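Local structure of gamma-glutamyl-gamma-aminobutyraldehyde dehydrogenase (Burkholderia cenocepacia, 4LIH) at residues E104-D107 against E108-L112; V197-P200 against S201-S204; L290-A293 against A294-A298; F417-V420 against D421-V424. The protein probably oxidises gamma-glutamyl-gamma-aminobutyraldehyde, and perhaps related aldehydes, to the carboxylic acid with NAD(P)+ as hydride acceptor. One frame throughout, in Å; residues are numbered along the deposited sequence.

How the interactions relate
The four contacts are local turns and helix starts, met in numerical order along the chain and falling into two pairs. Interactions 1 and 2 have centres about 18 Å apart and nearest atoms about 7 Å apart. Helix 206-218 links them: it follows the turn of interaction 2, and its R210 pairs with E108 of interaction 1. Strand 195-199 belongs to the sheet that also holds strands 225-227 and 246-250, probably that of the cofactor-binding domain. Interactions 3 and 4, about 19 Å apart between centres, accompany the sheet of strands 280-283, 314-318 and 411-417, probably that of the catalytic domain. Interactions 1 and 4 lie on opposite sides of the chain's centre.

Interaction 1: residues E104-D107 against E108-L112; sequences EHLD and ELSLL
The H105 imidazole and the E108 carboxylate stand side by side with their planes 54° apart, and E108 OE1 approaches the ring obliquely beside ND1. They mark the N-terminal turn of helix 106-117: H105 is its N-cap residue and also the point where the preceding helix, 88-104, gives way. The direct bond from H105 ND1 to E108 OE1 is weak, 3.3 Å long and bent. Water 1 supplements it, sitting 2.9 Å from H105 ND1 and donating to E108 OE1 at 3.0 Å. Glutamate suits this place because its extended chain, with CG anti to the backbone N (chi1 -174°), carries the carboxylate back to the imidazole one turn earlier. Its other oxygen, OE2, has a stronger partner in the salt bridge to R210 of helix 206-218, so the histidine and water are secondary partners of the group, at OE1.

Apolar residues serve the inner sides of this helix. L109 is buried beside R210, and L106 packs on V129 and P130 of helix 121-142. S110, also turned to that helix, is small enough to fit there and settles its own polar atom within the turn. The L106 carbonyl oxygen takes two bonds, from S110 N and from the S110 hydroxyl, which come from opposite faces of the carbonyl plane; S110 OG lies 2.8 Å from L106 O, and L106 CD2 lies 3.6 Å from the same hydroxyl.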
ATOM      1  N   GLU A 104      -6.422  33.404   5.316  1.00 14.45           N
ATOM      2  CA  GLU A 104      -6.660  34.677   5.987  1.00 15.74           C
ATOM      3  C   GLU A 104      -6.445  35.860   5.018  1.00 15.17           C
ATOM      4  O   GLU A 104      -7.127  36.879   5.086  1.00 15.39           O
ATOM      5  CB  GLU A 104      -5.713  34.852   7.168  1.00 17.97           C
ATOM      6  CG  GLU A 104      -6.050  34.031   8.396  1.00 20.58           C
ATOM      7  CD  GLU A 104      -5.019  34.253   9.474  1.00 22.67           C
ATOM      8  OE1 GLU A 104      -4.629  35.412   9.643  1.00 25.26           O
ATOM      9  OE2 GLU A 104      -4.591  33.271  10.120  1.00 26.61           O
ATOM     10  N   HIS A 105      -5.475  35.716   4.134  1.00 14.33           N
ATOM     11  CA  HIS A 105      -5.179  36.728   3.127  1.00 14.24           C
ATOM     12  C   HIS A 105      -5.812  36.398   1.770  1.00 13.30           C
ATOM     13  O   HIS A 105      -5.355  36.868   0.730  1.00 13.02           O
ATOM     14  CB  HIS A 105      -3.669  36.875   2.995  1.00 14.93           C
ATOM     15  CG  HIS A 105      -3.014  37.426   4.224  1.00 16.20           C
ATOM     16  ND1 HIS A 105      -2.770  38.776   4.384  1.00 17.34           N
ATOM     17  CD2 HIS A 105      -2.571  36.829   5.356  1.00 16.58           C
ATOM     18  CE1 HIS A 105      -2.192  38.984   5.554  1.00 17.58           C
ATOM     19  NE2 HIS A 105      -2.056  37.820   6.163  1.00 17.66           N
ATOM     20  N   LEU A 106      -6.882  35.616   1.777  1.00 12.61           N
ATOM     21  CA  LEU A 106      -7.458  35.176   0.511  1.00 12.04           C
ATOM     22  C   LEU A 106      -7.854  36.333  -0.419  1.00 11.94           C
ATOM     23  O   LEU A 106      -7.626  36.231  -1.624  1.00 11.52           O
ATOM     24  CB  LEU A 106      -8.644  34.234   0.707  1.00 11.79           C
ATOM     25  CG  LEU A 106      -9.282  33.805  -0.628  1.00 11.80           C
ATOM     26  CD1 LEU A 106      -9.582  32.321  -0.671  1.00 11.73           C
ATOM     27  CD2 LEU A 106     -10.530  34.602  -0.908  1.00 12.04           C
ATOM     28  N   ASP A 107      -8.495  37.388   0.111  1.00 12.14           N
ATOM     29  CA  ASP A 107      -8.927  38.519  -0.746  1.00 12.41           C
ATOM     30  C   ASP A 107      -7.731  39.202  -1.433  1.00 12.16           C
ATOM     31  O   ASP A 107      -7.768  39.422  -2.636  1.00 11.63           O
ATOM     32  CB  ASP A 107      -9.732  39.582   0.023  1.00 13.14           C
ATOM     33  CG  ASP A 107     -11.102  39.095   0.437  1.00 13.59           C
ATOM     34  OD1 ASP A 107     -11.554  38.029   0.024  1.00 14.09           O
ATOM     35  OD2 ASP A 107     -11.757  39.808   1.202  1.00 15.17           O
ATOM     36  N   GLU A 108      -6.688  39.502  -0.668  1.00 12.07           N
ATOM     37  CA  GLU A 108      -5.456  40.092  -1.201  1.00 12.36           C
ATOM     38  C   GLU A 108      -4.813  39.205  -2.280  1.00 11.88           C
ATOM     39  O   GLU A 108      -4.436  39.687  -3.355  1.00 11.75           O
ATOM     40  CB  GLU A 108      -4.437  40.348  -0.096  1.00 12.74           C
ATOM     41  CG  GLU A 108      -3.198  41.077  -0.555  1.00 13.15           C
ATOM     42  CD  GLU A 108      -2.078  41.059   0.450  1.00 13.71           C
ATOM     43  OE1 GLU A 108      -2.235  40.460   1.542  1.00 14.57           O
ATOM     44  OE2 GLU A 108      -1.032  41.649   0.148  1.00 13.97           O
ATOM     45  N   LEU A 109      -4.736  37.910  -2.000  1.00 11.69           N
ATOM     46  CA  LEU A 109      -4.059  36.989  -2.912  1.00 11.21           C
ATOM     47  C   LEU A 109      -4.894  36.819  -4.185  1.00 11.00           C
ATOM     48  O   LEU A 109      -4.373  36.750  -5.287  1.00 10.82           O
ATOM     49  CB  LEU A 109      -3.822  35.642  -2.231  1.00 11.11           C
ATOM     50  CG  LEU A 109      -2.745  35.607  -1.168  1.00 11.21           C
ATOM     51  CD1 LEU A 109      -2.776  34.276  -0.429  1.00 11.15           C
ATOM     52  CD2 LEU A 109      -1.380  35.860  -1.793  1.00 11.26           C
ATOM     53  N   SER A 110      -6.191  36.678  -4.005  1.00 10.85           N
ATOM     54  CA  SER A 110      -7.101  36.603  -5.137  1.00 10.64           C
ATOM     55  C   SER A 110      -7.000  37.865  -6.014  1.00 10.60           C
ATOM     56  O   SER A 110      -6.933  37.763  -7.251  1.00 10.30           O
ATOM     57  CB  SER A 110      -8.511  36.388  -4.649  1.00 10.70           C
ATOM     58  OG  SER A 110      -8.634  35.171  -3.953  1.00 10.66           O
ATOM     59  N   LEU A 111      -6.961  39.040  -5.386  1.00 10.65           N
ATOM     60  CA  LEU A 111      -6.893  40.307  -6.152  1.00 10.70           C
ATOM     61  C   LEU A 111      -5.546  40.469  -6.869  1.00 10.47           C
ATOM     62  O   LEU A 111      -5.495  40.901  -8.009  1.00 10.54           O
ATOM     63  CB  LEU A 111      -7.242  41.505  -5.252  1.00 11.07           C
ATOM     64  CG  LEU A 111      -7.099  42.920  -5.878  1.00 11.34           C
ATOM     65  CD1 LEU A 111      -8.121  43.157  -6.991  1.00 11.50           C
ATOM     66  CD2 LEU A 111      -7.251  43.959  -4.782  1.00 11.61           C
ATOM     67  N   LEU A 112      -4.445  40.103  -6.214  1.00 10.23           N
ATOM     68  CA  LEU A 112      -3.144  40.095  -6.857  1.00 10.08           C
ATOM     69  C   LEU A 112      -3.131  39.211  -8.102  1.00  9.83           C
ATOM     70  O   LEU A 112      -2.633  39.653  -9.140  1.00  9.90           O
ATOM     71  CB  LEU A 112      -2.055  39.615  -5.896  1.00 10.08           C
ATOM     72  CG  LEU A 112      -1.696  40.550  -4.780  1.00 10.30           C
ATOM     73  CD1 LEU A 112      -0.846  39.804  -3.765  1.00 10.31           C
ATOM     74  CD2 LEU A 112      -0.915  41.738  -5.353  1.00 10.40           C
TER
HETATM   75  O   HOH W   1      -4.621  40.707   3.330  1.00 27.86           O

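Interaction 2: residues V197-P200 against S201-S204; sequences VLKP and SEKS
Strand 195-199 ends at K199, and after P200 the backbone bends into a type I beta turn from S201 to S204, closed by a bond of 2.9 Å from S204 N to S201 O. Proline fits the exit: it has no N-H to offer a neighbouring strand, and its ring packs on V227 of strand 225-227. S201 reinforces the turn with its side chain. With OG anti to its own backbone N (chi1 172°), S201 OG accepts from K203 N at 3.0 Å, which makes an ST turn.

The contact between side chains joins K199 to E202. The lysine chain bends at chi2 and chi3 and runs forward alongside the backbone, so that K199 NZ donates to P200 O at 2.9 Å from above the carbonyl plane. E202 also bends, at chi2, and lays its carboxylate obliquely across the lysine end. K199 NZ and E202 OE1 are 3.7 Å apart, a long salt bridge.

The segment reads KPSE, a sequence familiar from aldehyde dehydrogenases; in relatives its lysine and glutamate lie by the adenosine ribose of the cofactor, and a similar place is probable here. G230 O and A231 O also accept from K199 NZ. Three carbonyl oxygens therefore fix the ammonium group, while the loose pairing with E202 probably steadies the carboxylate by charge without locking it in place.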
ATOM      1  N   VAL A 197      13.561  26.671  -4.438  1.00  9.34           N
ATOM      2  CA  VAL A 197      13.728  27.922  -5.169  1.00  9.60           C
ATOM      3  C   VAL A 197      12.668  27.950  -6.275  1.00  9.66           C
ATOM      4  O   VAL A 197      12.693  27.164  -7.237  1.00  9.51           O
ATOM      5  CB  VAL A 197      15.145  28.065  -5.693  1.00  9.62           C
ATOM      6  CG1 VAL A 197      15.343  29.448  -6.305  1.00  9.76           C
ATOM      7  CG2 VAL A 197      16.136  27.846  -4.534  1.00  9.78           C
ATOM      8  N   LEU A 198      11.707  28.845  -6.098  1.00  9.94           N
ATOM      9  CA  LEU A 198      10.625  29.017  -7.048  1.00 10.04           C
ATOM     10  C   LEU A 198      10.879  30.230  -7.976  1.00 10.07           C
ATOM     11  O   LEU A 198      11.235  31.311  -7.516  1.00 10.18           O
ATOM     12  CB  LEU A 198       9.329  29.204  -6.311  1.00 10.37           C
ATOM     13  CG  LEU A 198       8.029  29.505  -7.066  1.00 10.74           C
ATOM     14  CD1 LEU A 198       7.535  28.265  -7.716  1.00 11.00           C
ATOM     15  CD2 LEU A 198       7.011  30.009  -6.043  1.00 11.12           C
ATOM     16  N   LYS A 199      10.692  30.012  -9.267  1.00  9.97           N
ATOM     17  CA  LYS A 199      10.865  31.022 -10.298  1.00  9.95           C
ATOM     18  C   LYS A 199       9.510  31.169 -10.974  1.00  9.88           C
ATOM     19  O   LYS A 199       9.157  30.380 -11.859  1.00  9.54           O
ATOM     20  CB  LYS A 199      11.945  30.616 -11.290  1.00 10.21           C
ATOM     21  CG  LYS A 199      12.739  31.790 -11.884  1.00 10.62           C
ATOM     22  CD  LYS A 199      11.882  32.757 -12.696  1.00 10.64           C
ATOM     23  CE  LYS A 199      11.539  32.191 -14.053  1.00 10.76           C
ATOM     24  NZ  LYS A 199      10.680  33.061 -14.899  1.00 10.71           N
ATOM     25  N   PRO A 200       8.724  32.161 -10.549  1.00  9.92           N
ATOM     26  CA  PRO A 200       7.432  32.434 -11.171  1.00 10.03           C
ATOM     27  C   PRO A 200       7.599  33.065 -12.565  1.00 10.20           C
ATOM     28  O   PRO A 200       8.675  33.558 -12.861  1.00 10.24           O
ATOM     29  CB  PRO A 200       6.790  33.401 -10.175  1.00 10.07           C
ATOM     30  CG  PRO A 200       7.958  34.141  -9.594  1.00 10.11           C
ATOM     31  CD  PRO A 200       8.989  33.081  -9.424  1.00 10.11           C
ATOM     32  N   SER A 201       6.579  32.981 -13.414  1.00 10.43           N
ATOM     33  CA  SER A 201       6.646  33.579 -14.767  1.00 10.88           C
ATOM     34  C   SER A 201       6.827  35.070 -14.620  1.00 11.27           C
ATOM     35  O   SER A 201       6.263  35.647 -13.715  1.00 11.21           O
ATOM     36  CB  SER A 201       5.371  33.236 -15.578  1.00 10.93           C
ATOM     37  OG  SER A 201       5.320  33.961 -16.818  1.00 10.94           O
ATOM     38  N   GLU A 202       7.658  35.682 -15.469  1.00 11.87           N
ATOM     39  CA  GLU A 202       7.702  37.123 -15.585  1.00 12.61           C
ATOM     40  C   GLU A 202       6.320  37.749 -15.834  1.00 12.14           C
ATOM     41  O   GLU A 202       6.125  38.922 -15.494  1.00 11.93           O
ATOM     42  CB  GLU A 202       8.695  37.560 -16.675  1.00 13.82           C
ATOM     43  CG  GLU A 202       8.282  37.190 -18.080  1.00 15.28           C
ATOM     44  CD  GLU A 202       8.660  35.775 -18.547  1.00 17.19           C
ATOM     45  OE1 GLU A 202       8.971  34.784 -17.744  1.00 18.68           O
ATOM     46  OE2 GLU A 202       8.592  35.644 -19.795  1.00 19.16           O
ATOM     47  N   LYS A 203       5.391  36.963 -16.427  1.00 11.54           N
ATOM     48  CA  LYS A 203       4.032  37.399 -16.644  1.00 11.34           C
ATOM     49  C   LYS A 203       3.135  37.318 -15.389  1.00 11.20           C
ATOM     50  O   LYS A 203       2.002  37.801 -15.426  1.00 11.06           O
ATOM     51  CB  LYS A 203       3.382  36.612 -17.771  1.00 11.41           C
ATOM     52  CG  LYS A 203       4.044  36.750 -19.125  1.00 11.55           C
ATOM     53  CD  LYS A 203       3.200  36.172 -20.254  1.00 11.96           C
ATOM     54  CE  LYS A 203       4.035  35.496 -21.364  1.00 12.18           C
ATOM     55  NZ  LYS A 203       4.715  36.470 -22.241  1.00 12.50           N
ATOM     56  N   SER A 204       3.620  36.706 -14.302  1.00 10.85           N
ATOM     57  CA  SER A 204       2.795  36.589 -13.093  1.00 10.61           C
ATOM     58  C   SER A 204       3.607  36.331 -11.824  1.00 10.26           C
ATOM     59  O   SER A 204       3.526  35.263 -11.244  1.00 10.01           O
ATOM     60  CB  SER A 204       1.830  35.418 -13.285  1.00 10.56           C
ATOM     61  OG  SER A 204       2.539  34.231 -13.590  1.00 10.53           O
TER

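Interaction 3: residues L290-A293 against A294-A298; sequences LDRA and AQTAA
R292 sends CG anti to its backbone N (chi1 -177°), and T296, one turn on, sets OG1 anti to its carbonyl carbon (chi1 -60°); the two side chains thus run side by side, pointing the same way from helix 290-302. The threonine torsion also folds its hydroxyl back toward the preceding turn, where T296 OG1 donates to R292 O at 2.8 Å. R292 O also accepts the helical bond from T296 N, at 2.8 Å and nearly in line with the carbonyl, whereas OG1 stands above the carbonyl plane. Threonine can thus satisfy its hydroxyl inside the helix while keeping a methyl for packing.

Farther out, the arginine chain bends at chi3 and turns the guanidinium so that a water fits between NH1 and the hydroxyl. Water 2 bridges them: it accepts from R292 NH1 at 2.8 Å, in the guanidinium plane at its edge, and donates to T296 OG1 at 2.6 Å. NH1 also donates to N461 O, and both residues touch W439 of strand 435-439.

The helix is the crossover of a beta-alpha-beta unit between strands 280-283 and 314-318. Small alanines suit its buried sides: A293 touches W439, and A294 meets K328 of helix 319-333. R502 of the second subunit brings a like charge close to R292 NH1, so the carbonyl and the water that take up NH1's hydrogens probably help the arginine to tolerate that neighbour.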
ATOM      1  N   LEU A 290     -27.385  15.872 -22.005  1.00 20.86           N
ATOM      2  CA  LEU A 290     -26.781  16.588 -23.140  1.00 22.52           C
ATOM      3  C   LEU A 290     -26.595  18.083 -22.857  1.00 22.04           C
ATOM      4  O   LEU A 290     -25.684  18.726 -23.411  1.00 21.23           O
ATOM      5  CB  LEU A 290     -27.643  16.395 -24.376  1.00 24.16           C
ATOM      6  CG  LEU A 290     -26.990  16.452 -25.743  1.00 26.17           C
ATOM      7  CD1 LEU A 290     -26.017  15.282 -25.963  1.00 26.34           C
ATOM      8  CD2 LEU A 290     -28.120  16.418 -26.755  1.00 27.10           C
ATOM      9  N   ASP A 291     -27.465  18.629 -22.001  1.00 20.65           N
ATOM     10  CA  ASP A 291     -27.341  20.004 -21.547  1.00 20.20           C
ATOM     11  C   ASP A 291     -26.128  20.203 -20.662  1.00 17.98           C
ATOM     12  O   ASP A 291     -25.343  21.128 -20.904  1.00 16.74           O
ATOM     13  CB  ASP A 291     -28.620  20.464 -20.831  1.00 21.73           C
ATOM     14  CG  ASP A 291     -29.766  20.586 -21.778  1.00 23.15           C
ATOM     15  OD1 ASP A 291     -29.586  21.285 -22.792  1.00 24.09           O
ATOM     16  OD2 ASP A 291     -30.820  19.957 -21.548  1.00 25.84           O
ATOM     17  N   ARG A 292     -25.965  19.341 -19.659  1.00 16.72           N
ATOM     18  CA  ARG A 292     -24.747  19.397 -18.824  1.00 15.49           C
ATOM     19  C   ARG A 292     -23.519  19.189 -19.692  1.00 14.46           C
ATOM     20  O   ARG A 292     -22.534  19.908 -19.558  1.00 14.14           O
ATOM     21  CB  ARG A 292     -24.746  18.385 -17.668  1.00 15.61           C
ATOM     22  CG  ARG A 292     -23.503  18.516 -16.770  1.00 15.44           C
ATOM     23  CD  ARG A 292     -23.683  17.903 -15.372  1.00 15.83           C
ATOM     24  NE  ARG A 292     -23.728  16.443 -15.387  1.00 16.01           N
ATOM     25  CZ  ARG A 292     -22.649  15.649 -15.460  1.00 15.82           C
ATOM     26  NH1 ARG A 292     -21.462  16.176 -15.478  1.00 15.70           N
ATOM     27  NH2 ARG A 292     -22.767  14.317 -15.487  1.00 15.72           N
ATOM     28  N   ALA A 293     -23.573  18.216 -20.591  1.00 14.10           N
ATOM     29  CA  ALA A 293     -22.430  17.982 -21.478  1.00 13.63           C
ATOM     30  C   ALA A 293     -22.065  19.211 -22.311  1.00 13.34           C
ATOM     31  O   ALA A 293     -20.884  19.497 -22.475  1.00 12.78           O
ATOM     32  CB  ALA A 293     -22.650  16.756 -22.358  1.00 13.42           C
ATOM     33  N   ALA A 294     -23.066  19.943 -22.845  1.00 13.52           N
ATOM     34  CA  ALA A 294     -22.803  21.119 -23.685  1.00 13.44           C
ATOM     35  C   ALA A 294     -22.249  22.253 -22.863  1.00 13.65           C
ATOM     36  O   ALA A 294     -21.319  22.929 -23.306  1.00 13.42           O
ATOM     37  CB  ALA A 294     -24.066  21.593 -24.400  1.00 13.77           C
ATOM     38  N   GLN A 295     -22.831  22.480 -21.680  1.00 13.92           N
ATOM     39  CA  GLN A 295     -22.325  23.480 -20.751  1.00 14.33           C
ATOM     40  C   GLN A 295     -20.920  23.184 -20.298  1.00 13.33           C
ATOM     41  O   GLN A 295     -20.105  24.082 -20.231  1.00 12.86           O
ATOM     42  CB  GLN A 295     -23.247  23.635 -19.545  1.00 16.10           C
ATOM     43  CG  GLN A 295     -24.539  24.357 -19.954  1.00 18.20           C
ATOM     44  CD  GLN A 295     -25.619  24.250 -18.935  1.00 21.30           C
ATOM     45  OE1 GLN A 295     -25.410  23.715 -17.833  1.00 22.18           O
ATOM     46  NE2 GLN A 295     -26.822  24.730 -19.300  1.00 24.64           N
ATOM     47  N   THR A 296     -20.645  21.923 -20.033  1.00 12.71           N
ATOM     48  CA  THR A 296     -19.298  21.483 -19.556  1.00 12.42           C
ATOM     49  C   THR A 296     -18.278  21.551 -20.699  1.00 12.34           C
ATOM     50  O   THR A 296     -17.116  21.862 -20.456  1.00 12.66           O
ATOM     51  CB  THR A 296     -19.411  20.061 -18.972  1.00 12.35           C
ATOM     52  OG1 THR A 296     -20.336  20.107 -17.889  1.00 12.38           O
ATOM     53  CG2 THR A 296     -18.104  19.500 -18.458  1.00 12.02           C
ATOM     54  N   ALA A 297     -18.705  21.271 -21.932  1.00 12.16           N
ATOM     55  CA  ALA A 297     -17.824  21.395 -23.112  1.00 12.12           C
ATOM     56  C   ALA A 297     -17.391  22.842 -23.328  1.00 12.06           C
ATOM     57  O   ALA A 297     -16.216  23.101 -23.665  1.00 12.12           O
ATOM     58  CB  ALA A 297     -18.487  20.835 -24.372  1.00 12.23           C
ATOM     59  N   ALA A 298     -18.317  23.783 -23.093  1.00 11.95           N
ATOM     60  CA  ALA A 298     -17.988  25.203 -23.099  1.00 12.12           C
ATOM     61  C   ALA A 298     -17.031  25.540 -21.988  1.00 12.02           C
ATOM     62  O   ALA A 298     -16.050  26.215 -22.256  1.00 12.02           O
ATOM     63  CB  ALA A 298     -19.236  26.085 -23.035  1.00 12.13           C
TER
HETATM   64  O   HOH W   2     -20.306  18.698 -15.683  1.00 18.07           O

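Interaction 4: residues F417-V420 against D421-V424; sequences FDDV and DEAV
A423 places its methyl almost exactly over the centre of the F417 ring, CB lying 3.5 Å from the centroid and only 3° off the ring normal. This CH-pi contact joins the end of strand 411-417 to the first turn of helix 420-428. Alanine is small enough to let the ring lie flat against the helix, and I282 of strand 280-283 touches both residues.

Beside it, D419 and E422 form a capping box. The N-cap D419, with CG between its backbone N and carbonyl carbon (chi1 64°), reaches forward so that OD1 accepts from E422 N at 3.2 Å. In return E422, its chain extended, brings OE1 to the backbone ahead of the helix: a weak bond of 3.4 Å from D419 N and a much shorter one of 2.7 Å from D418 N.

Acidic residues suit a helix start, where the first backbone N-H groups point back along the axis, lacking helical carbonyl partners. Here they also crowd one another, D419 OD2 standing 3.8 Å from E422 OE1. R319, in a salt bridge with D418, offsets part of this charge; the remaining repulsion may raise the proton affinity of E422, against which its backbone donors would work.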
ATOM      1  N   PHE A 417     -17.842  12.451 -35.706  1.00 13.10           N
ATOM      2  CA  PHE A 417     -17.481  11.086 -35.980  1.00 13.77           C
ATOM      3  C   PHE A 417     -18.716  10.224 -36.076  1.00 15.09           C
ATOM      4  O   PHE A 417     -19.815  10.625 -35.646  1.00 15.17           O
ATOM      5  CB  PHE A 417     -16.565  10.537 -34.894  1.00 13.16           C
ATOM      6  CG  PHE A 417     -17.228  10.384 -33.550  1.00 12.70           C
ATOM      7  CD1 PHE A 417     -17.808   9.176 -33.171  1.00 12.41           C
ATOM      8  CD2 PHE A 417     -17.206  11.434 -32.622  1.00 12.42           C
ATOM      9  CE1 PHE A 417     -18.372   9.029 -31.922  1.00 12.32           C
ATOM     10  CE2 PHE A 417     -17.773  11.288 -31.362  1.00 12.18           C
ATOM     11  CZ  PHE A 417     -18.363  10.102 -31.015  1.00 12.09           C
ATOM     12  N   ASP A 418     -18.526   9.051 -36.660  1.00 16.94           N
ATOM     13  CA  ASP A 418     -19.643   8.139 -36.960  1.00 19.31           C
ATOM     14  C   ASP A 418     -19.701   6.938 -36.045  1.00 19.19           C
ATOM     15  O   ASP A 418     -20.742   6.318 -35.881  1.00 19.25           O
ATOM     16  CB  ASP A 418     -19.579   7.675 -38.417  1.00 21.03           C
ATOM     17  CG  ASP A 418     -19.995   8.754 -39.361  1.00 22.75           C
ATOM     18  OD1 ASP A 418     -21.197   9.130 -39.407  1.00 26.93           O
ATOM     19  OD2 ASP A 418     -19.122   9.274 -40.044  1.00 23.92           O
ATOM     20  N   ASP A 419     -18.588   6.592 -35.428  1.00 19.77           N
ATOM     21  CA  ASP A 419     -18.622   5.515 -34.460  1.00 20.46           C
ATOM     22  C   ASP A 419     -17.496   5.633 -33.458  1.00 18.94           C
ATOM     23  O   ASP A 419     -16.486   6.342 -33.689  1.00 17.06           O
ATOM     24  CB  ASP A 419     -18.557   4.174 -35.158  1.00 23.00           C
ATOM     25  CG  ASP A 419     -17.268   3.976 -35.890  1.00 25.40           C
ATOM     26  OD1 ASP A 419     -16.295   3.494 -35.257  1.00 26.73           O
ATOM     27  OD2 ASP A 419     -17.250   4.302 -37.101  1.00 27.24           O
ATOM     28  N   VAL A 420     -17.697   4.929 -32.351  1.00 18.09           N
ATOM     29  CA  VAL A 420     -16.888   5.109 -31.169  1.00 17.87           C
ATOM     30  C   VAL A 420     -15.429   4.760 -31.415  1.00 17.34           C
ATOM     31  O   VAL A 420     -14.533   5.455 -30.934  1.00 16.61           O
ATOM     32  CB  VAL A 420     -17.480   4.328 -29.969  1.00 18.89           C
ATOM     33  CG1 VAL A 420     -17.519   2.828 -30.241  1.00 18.91           C
ATOM     34  CG2 VAL A 420     -16.718   4.663 -28.672  1.00 19.40           C
ATOM     35  N   ASP A 421     -15.162   3.702 -32.176  1.00 17.13           N
ATOM     36  CA  ASP A 421     -13.758   3.335 -32.422  1.00 17.50           C
ATOM     37  C   ASP A 421     -13.029   4.429 -33.209  1.00 16.58           C
ATOM     38  O   ASP A 421     -11.866   4.716 -32.949  1.00 16.09           O
ATOM     39  CB  ASP A 421     -13.662   1.997 -33.132  1.00 18.87           C
ATOM     40  CG  ASP A 421     -14.148   0.855 -32.266  1.00 20.60           C
ATOM     41  OD1 ASP A 421     -13.934   0.889 -31.031  1.00 22.82           O
ATOM     42  OD2 ASP A 421     -14.730  -0.097 -32.822  1.00 23.71           O
ATOM     43  N   GLU A 422     -13.721   5.029 -34.171  1.00 15.97           N
ATOM     44  CA  GLU A 422     -13.217   6.206 -34.884  1.00 15.72           C
ATOM     45  C   GLU A 422     -12.904   7.340 -33.893  1.00 14.10           C
ATOM     46  O   GLU A 422     -11.881   8.009 -34.029  1.00 13.14           O
ATOM     47  CB  GLU A 422     -14.277   6.691 -35.875  1.00 17.46           C
ATOM     48  CG  GLU A 422     -13.946   7.967 -36.602  1.00 18.95           C
ATOM     49  CD  GLU A 422     -15.057   8.446 -37.525  1.00 20.05           C
ATOM     50  OE1 GLU A 422     -16.210   7.973 -37.462  1.00 21.80           O
ATOM     51  OE2 GLU A 422     -14.761   9.337 -38.335  1.00 23.29           O
ATOM     52  N   ALA A 423     -13.791   7.568 -32.920  1.00 13.06           N
ATOM     53  CA  ALA A 423     -13.585   8.703 -31.979  1.00 12.55           C
ATOM     54  C   ALA A 423     -12.337   8.429 -31.158  1.00 12.24           C
ATOM     55  O   ALA A 423     -11.551   9.356 -30.847  1.00 11.99           O
ATOM     56  CB  ALA A 423     -14.778   8.918 -31.078  1.00 12.43           C
ATOM     57  N   VAL A 424     -12.177   7.177 -30.778  1.00 11.95           N
ATOM     58  CA  VAL A 424     -10.996   6.790 -30.002  1.00 11.83           C
ATOM     59  C   VAL A 424      -9.722   6.977 -30.829  1.00 11.98           C
ATOM     60  O   VAL A 424      -8.722   7.517 -30.323  1.00 11.54           O
ATOM     61  CB  VAL A 424     -11.099   5.378 -29.399  1.00 11.70           C
ATOM     62  CG1 VAL A 424      -9.744   4.941 -28.828  1.00 11.49           C
ATOM     63  CG2 VAL A 424     -12.169   5.324 -28.320  1.00 11.83           C
TER